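Local coordinates for thiamine pyrophosphokinase (Saccharomyces cerevisiae, PDB 1IG0), which transfers pyrophosphate from ATP to thiamine, making the cofactor thiamine diphosphate with release of AMP, and works as a homodimer, at residues B[258-262]-B[274-278]. Sequence-based numbering, arbitrary orientation.
Sequences EATLV and NWPTS
Thr260 and Thr277 face each other as a hydrogen-bonded antiparallel pair, their side chains running alongside each other in the same direction. Their methyls meet closely, CG2 of Thr260 lying 3.4 Å from CG2 of Thr277, closer than two methyls normally sit. In both, OG1 is trans to the backbone N (chi1 -174°), which leaves the methyl to face its partner while the hydroxyl bonds elsewhere: Thr260 OG1 to Asp302, Thr277 OG1 to the carbonyl of Arg283. Threonine suits such a site, being beta-branched and strand-favouring, with one apolar and one polar branch. On the same face, Val262 crosses Thr277 at a slant, its CG2 3.8 Å from Thr277 CG2. Val262 CG2 also meets the edge of the Trp275 indole, near the ring plane and 4.1 Å from CE3. The indole also makes a cation-pi contact with Arg283 and touches the bound thiamine. On the reverse face Leu261 reaches over the chain, its CD1 3.6 Å from Pro276 N; proline, lacking an N-H, fits a non-hydrogen-bonded position. The backbones are joined by two pairs of bonds, including a nearly straight one from Thr277 N to Thr260 O (177°). Val262 is opposed by both Asn274 and Trp275, a G1 bulge for which Asn274 adopts left-handed backbone angles. Both strands lie in the vitamin B1-binding domain, where 275-277 edges a five-stranded mixed sheet within this chain, bringing Trp275 to the thiamine pocket, and 260-266 separates it from 295-300; at the corner, Asn274 ND2 bonds the carbonyl of Ser2, near strand 4-7.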
ATOM      1  N   GLU B 258      -6.236   6.468 -10.707  1.00 27.95           N
ATOM      2  CA  GLU B 258      -6.768   7.504 -11.581  1.00 27.39           C
ATOM      3  C   GLU B 258      -7.329   8.693 -10.808  1.00 26.94           C
ATOM      4  O   GLU B 258      -8.068   8.528  -9.837  1.00 27.25           O
ATOM      5  CB  GLU B 258      -7.833   6.904 -12.515  1.00 27.51           C
ATOM      6  CG  GLU B 258      -9.283   7.256 -12.207  1.00 28.85           C
ATOM      7  CD  GLU B 258     -10.247   6.644 -13.212  1.00 29.38           C
ATOM      8  OE1 GLU B 258      -9.901   6.593 -14.411  1.00 30.09           O
ATOM      9  OE2 GLU B 258     -11.352   6.222 -12.812  1.00 30.32           O
ATOM     10  N   ALA B 259      -6.956   9.893 -11.241  1.00 26.10           N
ATOM     11  CA  ALA B 259      -7.420  11.118 -10.607  1.00 25.64           C
ATOM     12  C   ALA B 259      -8.907  11.283 -10.869  1.00 25.45           C
ATOM     13  O   ALA B 259      -9.444  10.722 -11.823  1.00 26.08           O
ATOM     14  CB  ALA B 259      -6.662  12.311 -11.161  1.00 25.55           C
ATOM     15  N   THR B 260      -9.575  12.052 -10.018  1.00 23.62           N
ATOM     16  CA  THR B 260     -10.999  12.285 -10.182  1.00 23.38           C
ATOM     17  C   THR B 260     -11.397  13.580  -9.491  1.00 22.72           C
ATOM     18  O   THR B 260     -10.544  14.383  -9.110  1.00 23.38           O
ATOM     19  CB  THR B 260     -11.835  11.110  -9.612  1.00 23.29           C
ATOM     20  OG1 THR B 260     -13.220  11.306  -9.925  1.00 22.54           O
ATOM     21  CG2 THR B 260     -11.662  11.010  -8.100  1.00 24.08           C
ATOM     22  N   LEU B 261     -12.697  13.776  -9.333  1.00 22.75           N
ATOM     23  CA  LEU B 261     -13.219  14.976  -8.704  1.00 22.44           C
ATOM     24  C   LEU B 261     -14.159  14.604  -7.569  1.00 21.66           C
ATOM     25  O   LEU B 261     -15.072  13.800  -7.751  1.00 22.33           O
ATOM     26  CB  LEU B 261     -13.973  15.813  -9.742  1.00 22.76           C
ATOM     27  CG  LEU B 261     -14.659  17.109  -9.301  1.00 23.46           C
ATOM     28  CD1 LEU B 261     -13.615  18.151  -8.913  1.00 23.57           C
ATOM     29  CD2 LEU B 261     -15.527  17.631 -10.440  1.00 24.15           C
ATOM     30  N   VAL B 262     -13.921  15.170  -6.391  1.00 21.14           N
ATOM     31  CA  VAL B 262     -14.796  14.908  -5.261  1.00 20.49           C
ATOM     32  C   VAL B 262     -15.851  16.000  -5.340  1.00 21.44           C
ATOM     33  O   VAL B 262     -15.648  17.116  -4.858  1.00 20.89           O
ATOM     34  CB  VAL B 262     -14.055  15.001  -3.914  1.00 19.96           C
ATOM     35  CG1 VAL B 262     -15.024  14.718  -2.773  1.00 18.74           C
ATOM     36  CG2 VAL B 262     -12.908  14.003  -3.885  1.00 19.28           C
ATOM     37  N   ASN B 274     -16.464  20.272  -5.170  1.00 23.77           N
ATOM     38  CA  ASN B 274     -15.745  20.605  -6.401  1.00 24.38           C
ATOM     39  C   ASN B 274     -14.255  20.569  -6.073  1.00 23.36           C
ATOM     40  O   ASN B 274     -13.502  21.483  -6.410  1.00 23.93           O
ATOM     41  CB  ASN B 274     -16.143  22.004  -6.882  1.00 26.71           C
ATOM     42  CG  ASN B 274     -17.647  22.179  -6.980  1.00 29.13           C
ATOM     43  OD1 ASN B 274     -18.335  21.385  -7.622  1.00 32.23           O
ATOM     44  ND2 ASN B 274     -18.167  23.224  -6.344  1.00 30.35           N
ATOM     45  N   TRP B 275     -13.851  19.487  -5.414  1.00 21.99           N
ATOM     46  CA  TRP B 275     -12.483  19.289  -4.950  1.00 20.19           C
ATOM     47  C   TRP B 275     -11.720  18.244  -5.768  1.00 20.73           C
ATOM     48  O   TRP B 275     -11.938  17.042  -5.608  1.00 20.35           O
ATOM     49  CB  TRP B 275     -12.548  18.846  -3.487  1.00 19.57           C
ATOM     50  CG  TRP B 275     -11.326  19.084  -2.672  1.00 19.56           C
ATOM     51  CD1 TRP B 275     -10.943  20.260  -2.095  1.00 18.39           C
ATOM     52  CD2 TRP B 275     -10.354  18.109  -2.280  1.00 19.03           C
ATOM     53  NE1 TRP B 275      -9.799  20.076  -1.359  1.00 18.92           N
ATOM     54  CE2 TRP B 275      -9.415  18.764  -1.454  1.00 19.90           C
ATOM     55  CE3 TRP B 275     -10.189  16.742  -2.542  1.00 19.18           C
ATOM     56  CZ2 TRP B 275      -8.321  18.099  -0.889  1.00 19.28           C
ATOM     57  CZ3 TRP B 275      -9.100  16.080  -1.978  1.00 18.94           C
ATOM     58  CH2 TRP B 275      -8.181  16.761  -1.160  1.00 19.64           C
ATOM     59  N   PRO B 276     -10.821  18.688  -6.660  1.00 20.01           N
ATOM     60  CA  PRO B 276     -10.054  17.736  -7.472  1.00 19.95           C
ATOM     61  C   PRO B 276      -9.138  16.897  -6.582  1.00 18.50           C
ATOM     62  O   PRO B 276      -8.541  17.418  -5.642  1.00 19.03           O
ATOM     63  CB  PRO B 276      -9.257  18.643  -8.409  1.00 19.78           C
ATOM     64  CG  PRO B 276     -10.120  19.858  -8.531  1.00 21.29           C
ATOM     65  CD  PRO B 276     -10.575  20.070  -7.109  1.00 19.45           C
ATOM     66  N   THR B 277      -9.023  15.605  -6.871  1.00 18.31           N
ATOM     67  CA  THR B 277      -8.165  14.736  -6.072  1.00 18.45           C
ATOM     68  C   THR B 277      -7.296  13.847  -6.958  1.00 18.84           C
ATOM     69  O   THR B 277      -7.775  13.263  -7.932  1.00 19.32           O
ATOM     70  CB  THR B 277      -9.000  13.854  -5.109  1.00 17.36           C
ATOM     71  OG1 THR B 277      -8.122  13.115  -4.249  1.00 15.92           O
ATOM     72  CG2 THR B 277      -9.890  12.893  -5.892  1.00 17.84           C
ATOM     73  N   SER B 278      -6.015  13.756  -6.615  1.00 19.05           N
ATOM     74  CA  SER B 278      -5.070  12.952  -7.382  1.00 19.14           C
ATOM     75  C   SER B 278      -3.815  12.602  -6.591  1.00 19.28           C
ATOM     76  O   SER B 278      -3.276  13.434  -5.862  1.00 18.99           O
ATOM     77  CB  SER B 278      -4.661  13.701  -8.651  1.00 19.20           C
ATOM     78  OG  SER B 278      -3.507  13.116  -9.233  1.00 18.95           O
TER